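Local coordinates for protein esterase (Staphylococcus aureus subsp. aureus USA300_TCH1516, PDB 3D7R) that probably hydrolyses ester bonds, as a putative esterase of the alpha/beta hydrolase fold, at residues Lys97-Ile102 with Asn165-Gly170; Phe181-Leu186 with Gly251-Leu256; Gln190-Lys195 with Gly255-Tyr260. One frame throughout, in Å; residues are numbered along the deposited sequence.

Interaction 1. Residues Lys97-Ile102 with Asn165-Gly170; sequences KKILYI and NVVVMG
The phenol ring of Tyr101 turns one edge to the side chain of Met169, a selenomethionine that runs across that edge at a slant. Tyr101 CE1 is 3.6 Å from Met169 CG, and the selenium, Met169 SE, sits 4.9 Å from the ring centroid, some 80° off the ring normal, which makes this a Met-aromatic contact of the edge-on kind. The extended chi1 and chi2 of Met169 (-177° and 175°) carry CG and SE past the Tyr101 edge, and only the last bond bends, folding CE toward Ile99. Over one face of the same ring lie Met169 O and Gly170 CA, so main chain and side chain of one strand meet the ring from different directions. The CG2 branch of Ile99 touches Met169 CB at 3.7 Å while its CD1 arm meets Met169 CE, the unbranched chain of Met169 lying along both.

Beneath these side chains, strands 98-102 and 166-171 run parallel as adjacent central strands of the alpha/beta hydrolase sheet. The second leads through a sharp turn into helix 173-187, the place where the nucleophile elbow is found in this fold. Five backbone bonds hold the pair, among them Lys98 N to Asn165 O at 2.9 Å and Ile102 N to Met169 O at 2.8 Å. On the opposite face Leu100 and Val168 lie side by side, Leu100 CB 4.4 Å from Val168 CG2, with helix 143-161 packed on Leu100. Gly170, lacking a side chain, lets its CA come within 3.1 Å of Ile102 O. Both polar ends find partners beyond the two strands: Tyr101 OH is hydrogen-bonded to Asp171 OD1, and Lys98 NZ makes a salt bridge with Glu129.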
loop_
_atom_site.group_PDB
_atom_site.type_symbol
_atom_site.label_atom_id
_atom_site.label_comp_id
_atom_site.label_asym_id
_atom_site.label_seq_id
_atom_site.Cartn_x
_atom_site.Cartn_y
_atom_site.Cartn_z
ATOM N N LYS A 97 17.515 -8.563 -5.992
ATOM C CA LYS A 97 16.057 -8.582 -6.112
ATOM C C LYS A 97 15.467 -7.395 -5.351
ATOM O O LYS A 97 15.969 -7.027 -4.289
ATOM C CB LYS A 97 15.482 -9.913 -5.601
ATOM C CG LYS A 97 15.976 -11.148 -6.384
ATOM C CD LYS A 97 15.447 -12.464 -5.835
ATOM C CE LYS A 97 15.919 -12.767 -4.381
ATOM N NZ LYS A 97 17.378 -13.100 -4.214
ATOM N N LYS A 98 14.417 -6.791 -5.901
ATOM C CA LYS A 98 13.825 -5.585 -5.311
ATOM C C LYS A 98 12.353 -5.760 -4.953
ATOM O O LYS A 98 11.608 -6.435 -5.677
ATOM C CB LYS A 98 13.914 -4.401 -6.287
ATOM C CG LYS A 98 15.210 -4.273 -7.104
ATOM C CD LYS A 98 16.345 -3.710 -6.278
ATOM C CE LYS A 98 17.584 -3.420 -7.143
ATOM N NZ LYS A 98 18.782 -3.344 -6.265
ATOM N N ILE A 99 11.940 -5.113 -3.858
ATOM C CA ILE A 99 10.512 -4.884 -3.580
ATOM C C ILE A 99 10.260 -3.377 -3.702
ATOM O O ILE A 99 10.839 -2.577 -2.957
ATOM C CB ILE A 99 10.083 -5.352 -2.173
ATOM C CG1 ILE A 99 10.171 -6.874 -2.059
ATOM C CG2 ILE A 99 8.636 -4.876 -1.859
ATOM C CD1 ILE A 99 10.199 -7.404 -0.596
ATOM N N LEU A 100 9.439 -2.994 -4.674
ATOM C CA LEU A 100 8.970 -1.615 -4.766
ATOM C C LEU A 100 7.825 -1.478 -3.782
ATOM O O LEU A 100 6.739 -2.020 -4.011
ATOM C CB LEU A 100 8.491 -1.291 -6.198
ATOM C CG LEU A 100 7.959 0.126 -6.457
ATOM C CD1 LEU A 100 8.929 1.211 -5.919
ATOM C CD2 LEU A 100 7.679 0.343 -7.947
ATOM N N TYR A 101 8.051 -0.753 -2.691
ATOM C CA TYR A 101 7.037 -0.665 -1.638
ATOM C C TYR A 101 6.257 0.643 -1.690
ATOM O O TYR A 101 6.854 1.716 -1.534
ATOM C CB TYR A 101 7.643 -0.872 -0.226
ATOM C CG TYR A 101 6.549 -1.136 0.795
ATOM C CD1 TYR A 101 6.223 -2.442 1.182
ATOM C CD2 TYR A 101 5.802 -0.088 1.321
ATOM C CE1 TYR A 101 5.193 -2.681 2.082
ATOM C CE2 TYR A 101 4.780 -0.317 2.215
ATOM C CZ TYR A 101 4.476 -1.612 2.583
ATOM O OH TYR A 101 3.451 -1.825 3.460
ATOM N N ILE A 102 4.932 0.546 -1.861
ATOM C CA ILE A 102 4.047 1.723 -1.944
ATOM C C ILE A 102 3.280 1.867 -0.616
ATOM O O ILE A 102 2.355 1.100 -0.335
ATOM C CB ILE A 102 3.053 1.620 -3.145
ATOM C CG1 ILE A 102 3.770 1.216 -4.466
ATOM C CG2 ILE A 102 2.265 2.925 -3.299
ATOM C CD1 ILE A 102 4.970 2.120 -4.893
ATOM N N ASN A 165 12.889 -9.610 -11.512
ATOM C CA ASN A 165 13.553 -9.508 -10.209
ATOM C C ASN A 165 12.966 -8.361 -9.373
ATOM O O ASN A 165 13.537 -7.931 -8.367
ATOM C CB ASN A 165 15.067 -9.352 -10.413
ATOM C CG ASN A 165 15.717 -10.628 -10.893
ATOM O OD1 ASN A 165 15.444 -11.689 -10.359
ATOM N ND2 ASN A 165 16.583 -10.530 -11.909
ATOM N N VAL A 166 11.807 -7.873 -9.806
ATOM C CA VAL A 166 11.110 -6.820 -9.087
ATOM C C VAL A 166 9.751 -7.346 -8.638
ATOM O O VAL A 166 9.014 -7.970 -9.422
ATOM C CB VAL A 166 10.936 -5.546 -9.960
ATOM C CG1 VAL A 166 10.177 -4.459 -9.188
ATOM C CG2 VAL A 166 12.312 -5.013 -10.402
ATOM N N VAL A 167 9.438 -7.106 -7.373
ATOM C CA VAL A 167 8.131 -7.428 -6.817
ATOM C C VAL A 167 7.527 -6.084 -6.417
ATOM O O VAL A 167 8.252 -5.189 -5.964
ATOM C CB VAL A 167 8.280 -8.388 -5.604
ATOM C CG1 VAL A 167 7.011 -8.455 -4.750
ATOM C CG2 VAL A 167 8.736 -9.828 -6.062
ATOM N N VAL A 168 6.216 -5.928 -6.598
ATOM C CA VAL A 168 5.529 -4.700 -6.166
ATOM C C VAL A 168 4.688 -5.043 -4.930
ATOM O O VAL A 168 4.070 -6.100 -4.884
ATOM C CB VAL A 168 4.666 -4.055 -7.298
ATOM C CG1 VAL A 168 3.905 -2.814 -6.783
ATOM C CG2 VAL A 168 5.555 -3.662 -8.511
HETATM N N MSE A 169 4.717 -4.174 -3.920
HETATM C CA MSE A 169 4.002 -4.396 -2.672
HETATM C C MSE A 169 3.459 -3.060 -2.164
HETATM O O MSE A 169 4.066 -2.021 -2.388
HETATM C CB MSE A 169 4.981 -4.962 -1.641
HETATM C CG MSE A 169 4.369 -5.314 -0.301
HETATM SE SE MSE A 169 5.688 -6.183 0.870
HETATM C CE MSE A 169 6.253 -7.633 -0.299
ATOM N N GLY A 170 2.319 -3.084 -1.486
ATOM C CA GLY A 170 1.776 -1.866 -0.878
ATOM C C GLY A 170 0.724 -2.206 0.155
ATOM O O GLY A 170 0.134 -3.290 0.097
#

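Interaction 2. Residues Phe181-Leu186 with Gly251-Leu256; sequences FVQSLL and GTIEGL
The carboxamide of Gln183 lies against the Gly251-Thr252 backbone, with Gly251 CA and Thr252 O on the same side of its plane. Gln183 NE2 gives a bent hydrogen bond of 3.0 Å to Thr252 O. The acceptor is tilted out of the amide plane, and the donor stands 41° above the carbonyl plane, so neither group is used at its ideal angle. A second acceptor, Pro248 O, also takes a bond from NE2. Gly251 has no side chain to hold the amide off, and its CA sits 3.8 Å from Gln183 CD. The same helix is set against helix 143-161 by Phe181, whose ring meets Tyr154 edge-to-face.

One turn on from Gln183, Leu186 packs against the turn of the loop. With CG anti to the backbone nitrogen (chi1 177°), its CD2 lies 3.3 Å from Glu254 O and 3.6 Å from Thr252 CG2, and reaches Leu256 CD2 at 4.0 Å, while CD1 faces Gly255 O. Leu256 CD2 also meets Val182 CG1 at 3.8 Å, bridging two residues one turn apart.

Ile253 to Leu256 form a type II beta turn, with glycine at the third position, where a positive phi is needed. This turn lays the approach to strand 259-264 against helix 173-187 of the alpha/beta hydrolase fold.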
loop_
_atom_site.group_PDB
_atom_site.type_symbol
_atom_site.label_atom_id
_atom_site.label_comp_id
_atom_site.label_asym_id
_atom_site.label_seq_id
_atom_site.Cartn_x
_atom_site.Cartn_y
_atom_site.Cartn_z
ATOM N N PHE A 181 -1.318 0.428 -10.300
ATOM C CA PHE A 181 -0.081 0.637 -11.055
ATOM C C PHE A 181 0.295 -0.594 -11.904
ATOM O O PHE A 181 0.682 -0.468 -13.057
ATOM C CB PHE A 181 1.075 1.065 -10.131
ATOM C CG PHE A 181 2.426 1.090 -10.829
ATOM C CD1 PHE A 181 2.705 2.052 -11.792
ATOM C CD2 PHE A 181 3.401 0.128 -10.531
ATOM C CE1 PHE A 181 3.931 2.055 -12.469
ATOM C CE2 PHE A 181 4.644 0.137 -11.196
ATOM C CZ PHE A 181 4.900 1.097 -12.150
ATOM N N VAL A 182 0.173 -1.792 -11.342
ATOM C CA VAL A 182 0.472 -3.012 -12.114
ATOM C C VAL A 182 -0.551 -3.188 -13.254
ATOM O O VAL A 182 -0.210 -3.643 -14.347
ATOM C CB VAL A 182 0.561 -4.252 -11.182
ATOM C CG1 VAL A 182 0.654 -5.550 -11.997
ATOM C CG2 VAL A 182 1.765 -4.084 -10.213
ATOM N N GLN A 183 -1.796 -2.802 -12.995
ATOM C CA GLN A 183 -2.841 -2.805 -14.017
ATOM C C GLN A 183 -2.505 -1.831 -15.150
ATOM O O GLN A 183 -2.732 -2.127 -16.332
ATOM C CB GLN A 183 -4.195 -2.468 -13.391
ATOM C CG GLN A 183 -4.804 -3.592 -12.552
ATOM C CD GLN A 183 -6.036 -3.162 -11.743
ATOM O OE1 GLN A 183 -6.190 -1.991 -11.409
ATOM N NE2 GLN A 183 -6.904 -4.121 -11.418
ATOM N N SER A 184 -1.952 -0.675 -14.789
ATOM C CA SER A 184 -1.427 0.270 -15.778
ATOM C C SER A 184 -0.311 -0.332 -16.644
ATOM O O SER A 184 -0.333 -0.209 -17.880
ATOM C CB SER A 184 -0.941 1.542 -15.091
ATOM O OG SER A 184 -0.393 2.439 -16.041
ATOM N N LEU A 185 0.643 -0.997 -16.005
ATOM C CA LEU A 185 1.708 -1.695 -16.731
ATOM C C LEU A 185 1.119 -2.709 -17.720
ATOM O O LEU A 185 1.516 -2.758 -18.891
ATOM C CB LEU A 185 2.638 -2.427 -15.752
ATOM C CG LEU A 185 3.450 -1.593 -14.753
ATOM C CD1 LEU A 185 4.175 -2.507 -13.769
ATOM C CD2 LEU A 185 4.447 -0.692 -15.445
ATOM N N LEU A 186 0.180 -3.516 -17.226
ATOM C CA LEU A 186 -0.513 -4.526 -18.029
ATOM C C LEU A 186 -1.288 -3.918 -19.233
ATOM O O LEU A 186 -1.180 -4.409 -20.364
ATOM C CB LEU A 186 -1.459 -5.319 -17.105
ATOM C CG LEU A 186 -2.360 -6.400 -17.695
ATOM C CD1 LEU A 186 -1.516 -7.423 -18.458
ATOM C CD2 LEU A 186 -3.149 -7.060 -16.569
ATOM N N GLY A 251 -10.502 -2.525 -12.241
ATOM C CA GLY A 251 -9.453 -2.527 -13.284
ATOM C C GLY A 251 -9.204 -3.874 -13.949
ATOM O O GLY A 251 -9.930 -4.848 -13.695
ATOM N N THR A 252 -8.178 -3.935 -14.801
ATOM C CA THR A 252 -7.836 -5.147 -15.534
ATOM C C THR A 252 -7.397 -6.268 -14.585
ATOM O O THR A 252 -6.619 -6.044 -13.647
ATOM C CB THR A 252 -6.759 -4.860 -16.606
ATOM O OG1 THR A 252 -7.231 -3.830 -17.479
ATOM C CG2 THR A 252 -6.469 -6.087 -17.461
ATOM N N ILE A 253 -7.911 -7.469 -14.836
ATOM C CA ILE A 253 -7.637 -8.665 -14.025
ATOM C C ILE A 253 -6.835 -9.676 -14.847
ATOM O O ILE A 253 -5.807 -10.210 -14.397
ATOM C CB ILE A 253 -8.995 -9.322 -13.553
ATOM C CG1 ILE A 253 -9.742 -8.423 -12.556
ATOM C CG2 ILE A 253 -8.791 -10.710 -12.971
ATOM C CD1 ILE A 253 -8.905 -7.944 -11.392
ATOM N N GLU A 254 -7.333 -9.954 -16.054
ATOM C CA GLU A 254 -6.704 -10.900 -16.984
ATOM C C GLU A 254 -5.291 -10.470 -17.370
ATOM O O GLU A 254 -5.102 -9.368 -17.900
ATOM C CB GLU A 254 -7.575 -11.087 -18.233
ATOM C CG GLU A 254 -9.002 -11.547 -17.891
ATOM C CD GLU A 254 -9.874 -11.820 -19.128
ATOM O OE1 GLU A 254 -9.416 -11.555 -20.251
ATOM O OE2 GLU A 254 -11.015 -12.302 -18.978
ATOM N N GLY A 255 -4.317 -11.341 -17.089
ATOM C CA GLY A 255 -2.910 -11.086 -17.389
ATOM C C GLY A 255 -2.053 -10.608 -16.213
ATOM O O GLY A 255 -0.853 -10.423 -16.355
ATOM N N LEU A 256 -2.665 -10.395 -15.051
ATOM C CA LEU A 256 -1.918 -9.966 -13.870
ATOM C C LEU A 256 -0.865 -11.010 -13.466
ATOM O O LEU A 256 -1.048 -12.210 -13.714
ATOM C CB LEU A 256 -2.871 -9.690 -12.692
ATOM C CG LEU A 256 -3.657 -8.366 -12.722
ATOM C CD1 LEU A 256 -4.664 -8.293 -11.595
ATOM C CD2 LEU A 256 -2.676 -7.185 -12.623
#

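Interaction 3. Residues Gln190-Lys195 with Gly255-Tyr260; sequences QPLPNK and GLPPVY
The aliphatic chain of Lys195 crosses the CE2-CZ-OH side of the Tyr260 ring at a slant and, together with the neighbouring prolines, makes the tight, buried part of the contact. Lys195 CD is 3.6 Å from Tyr260 CE2, and Lys195 CE comes within 3.5 Å of Tyr260 OH. Lysine suits this place because its methylenes touch CE2 and OH while a bend at the last torsion (chi4 82°) delivers NZ to Asn194 OD1, 2.8 Å away, and to the carbonyls of Ile318 and Glu320. Tyr260 OH bonds in turn to the carboxylate of Glu320, so the C-terminal segment ties down both polar ends.

Here the chains enter strands 195-199 and 259-264, parallel neighbours in the alpha/beta hydrolase sheet. Before pairing begins, rigid prolines meet backbone carbonyls without any hydrogen bond between the two segments. Pro257 CB touches Pro193 O at 3.4 Å, and Pro258 CD lies 3.6 Å from Asn194 O.

Toward the surface the contacts become few. Leu192 CD1 touches the solvent-exposed Gly255 at its O, 3.5 Å away, and stands 4.3 Å from Pro257 CD. Leu192, itself partly exposed, also rests on Leu185 of helix 173-187.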
loop_
_atom_site.group_PDB
_atom_site.type_symbol
_atom_site.label_atom_id
_atom_site.label_comp_id
_atom_site.label_asym_id
_atom_site.label_seq_id
_atom_site.Cartn_x
_atom_site.Cartn_y
_atom_site.Cartn_z
ATOM N N GLN A 190 3.701 -3.069 -20.569
ATOM C CA GLN A 190 5.008 -2.874 -19.930
ATOM C C GLN A 190 5.443 -4.168 -19.255
ATOM O O GLN A 190 4.597 -4.897 -18.744
ATOM C CB GLN A 190 4.919 -1.781 -18.855
ATOM C CG GLN A 190 4.634 -0.352 -19.345
ATOM C CD GLN A 190 5.820 0.292 -20.031
ATOM O OE1 GLN A 190 6.901 -0.295 -20.134
ATOM N NE2 GLN A 190 5.622 1.499 -20.518
ATOM N N PRO A 191 6.763 -4.449 -19.208
ATOM C CA PRO A 191 7.208 -5.597 -18.413
ATOM C C PRO A 191 6.620 -5.565 -16.989
ATOM O O PRO A 191 6.667 -4.527 -16.319
ATOM C CB PRO A 191 8.737 -5.425 -18.372
ATOM C CG PRO A 191 9.059 -4.714 -19.696
ATOM C CD PRO A 191 7.889 -3.755 -19.881
ATOM N N LEU A 192 6.073 -6.694 -16.549
ATOM C CA LEU A 192 5.360 -6.795 -15.275
ATOM C C LEU A 192 6.282 -7.306 -14.153
ATOM O O LEU A 192 7.214 -8.056 -14.426
ATOM C CB LEU A 192 4.191 -7.763 -15.428
ATOM C CG LEU A 192 3.098 -7.432 -16.448
ATOM C CD1 LEU A 192 2.110 -8.602 -16.570
ATOM C CD2 LEU A 192 2.375 -6.142 -16.053
ATOM N N PRO A 193 5.998 -6.937 -12.887
ATOM C CA PRO A 193 6.798 -7.477 -11.769
ATOM C C PRO A 193 6.530 -8.976 -11.631
ATOM O O PRO A 193 5.500 -9.464 -12.099
ATOM C CB PRO A 193 6.268 -6.722 -10.550
ATOM C CG PRO A 193 4.812 -6.365 -10.934
ATOM C CD PRO A 193 4.912 -6.048 -12.420
ATOM N N ASN A 194 7.455 -9.695 -11.016
ATOM C CA ASN A 194 7.326 -11.140 -10.817
ATOM C C ASN A 194 6.105 -11.483 -9.957
ATOM O O ASN A 194 5.451 -12.518 -10.150
ATOM C CB ASN A 194 8.601 -11.635 -10.125
ATOM C CG ASN A 194 8.631 -13.139 -9.956
ATOM O OD1 ASN A 194 8.657 -13.647 -8.829
ATOM N ND2 ASN A 194 8.627 -13.863 -11.075
ATOM N N LYS A 195 5.820 -10.623 -8.979
ATOM C CA LYS A 195 4.701 -10.863 -8.063
ATOM C C LYS A 195 4.136 -9.540 -7.590
ATOM O O LYS A 195 4.832 -8.523 -7.628
ATOM C CB LYS A 195 5.145 -11.693 -6.837
ATOM C CG LYS A 195 5.583 -13.138 -7.140
ATOM C CD LYS A 195 6.093 -13.854 -5.849
ATOM C CE LYS A 195 6.465 -15.323 -6.154
ATOM N NZ LYS A 195 7.849 -15.388 -6.736
ATOM N N GLY A 255 -4.317 -11.341 -17.089
ATOM C CA GLY A 255 -2.910 -11.086 -17.389
ATOM C C GLY A 255 -2.053 -10.608 -16.213
ATOM O O GLY A 255 -0.853 -10.423 -16.355
ATOM N N LEU A 256 -2.665 -10.395 -15.051
ATOM C CA LEU A 256 -1.918 -9.966 -13.870
ATOM C C LEU A 256 -0.865 -11.010 -13.466
ATOM O O LEU A 256 -1.048 -12.210 -13.714
ATOM C CB LEU A 256 -2.871 -9.690 -12.692
ATOM C CG LEU A 256 -3.657 -8.366 -12.722
ATOM C CD1 LEU A 256 -4.664 -8.293 -11.595
ATOM C CD2 LEU A 256 -2.676 -7.185 -12.623
ATOM N N PRO A 257 0.232 -10.561 -12.831
ATOM C CA PRO A 257 1.156 -11.533 -12.238
ATOM C C PRO A 257 0.499 -12.136 -10.987
ATOM O O PRO A 257 -0.553 -11.627 -10.550
ATOM C CB PRO A 257 2.364 -10.660 -11.844
ATOM C CG PRO A 257 1.766 -9.336 -11.542
ATOM C CD PRO A 257 0.659 -9.171 -12.580
ATOM N N PRO A 258 1.084 -13.218 -10.420
ATOM C CA PRO A 258 0.541 -13.798 -9.189
ATOM C C PRO A 258 0.353 -12.739 -8.096
ATOM O O PRO A 258 1.249 -11.924 -7.878
ATOM C CB PRO A 258 1.624 -14.802 -8.763
ATOM C CG PRO A 258 2.255 -15.222 -10.059
ATOM C CD PRO A 258 2.256 -13.975 -10.916
ATOM N N VAL A 259 -0.800 -12.770 -7.433
ATOM C CA VAL A 259 -1.147 -11.788 -6.372
ATOM C C VAL A 259 -1.233 -12.492 -5.014
ATOM O O VAL A 259 -1.748 -13.627 -4.920
ATOM C CB VAL A 259 -2.468 -10.996 -6.709
ATOM C CG1 VAL A 259 -2.854 -10.000 -5.571
ATOM C CG2 VAL A 259 -2.337 -10.213 -8.027
ATOM N N TYR A 260 -0.683 -11.844 -3.982
ATOM C CA TYR A 260 -0.653 -12.380 -2.621
ATOM C C TYR A 260 -1.236 -11.299 -1.783
ATOM O O TYR A 260 -0.723 -10.188 -1.785
ATOM C CB TYR A 260 0.792 -12.662 -2.178
ATOM C CG TYR A 260 1.472 -13.633 -3.113
ATOM C CD1 TYR A 260 1.591 -14.974 -2.765
ATOM C CD2 TYR A 260 1.937 -13.224 -4.374
ATOM C CE1 TYR A 260 2.175 -15.898 -3.638
ATOM C CE2 TYR A 260 2.541 -14.149 -5.253
ATOM C CZ TYR A 260 2.646 -15.478 -4.866
ATOM O OH TYR A 260 3.225 -16.418 -5.699
#

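How the interactions relate
The three contacts trace the beta-alpha-beta unit 166-171, 173-187, 195-199 and the strands flanking it, 98-102 and 259-264. Interaction 1 ends near the turn from strand 166-171 into helix 173-187, where this fold usually places the nucleophile elbow, so the active site probably lies close by. The helix packs back on the strand, Val168 CB 4.1 Å from Val182 CG2, joining interactions 1 and 2, whose centres are about 16 Å apart. Asn194 N lies 2.8 Å from Val166 O, probably hydrogen-bonded, linking interactions 1 and 3 (centres about 11 Å apart) in one sheet. Interactions 2 and 3 share Gly255 and Leu256, their centres about 8 Å apart. A sodium ion lies about 8 Å from the Leu100 side chain.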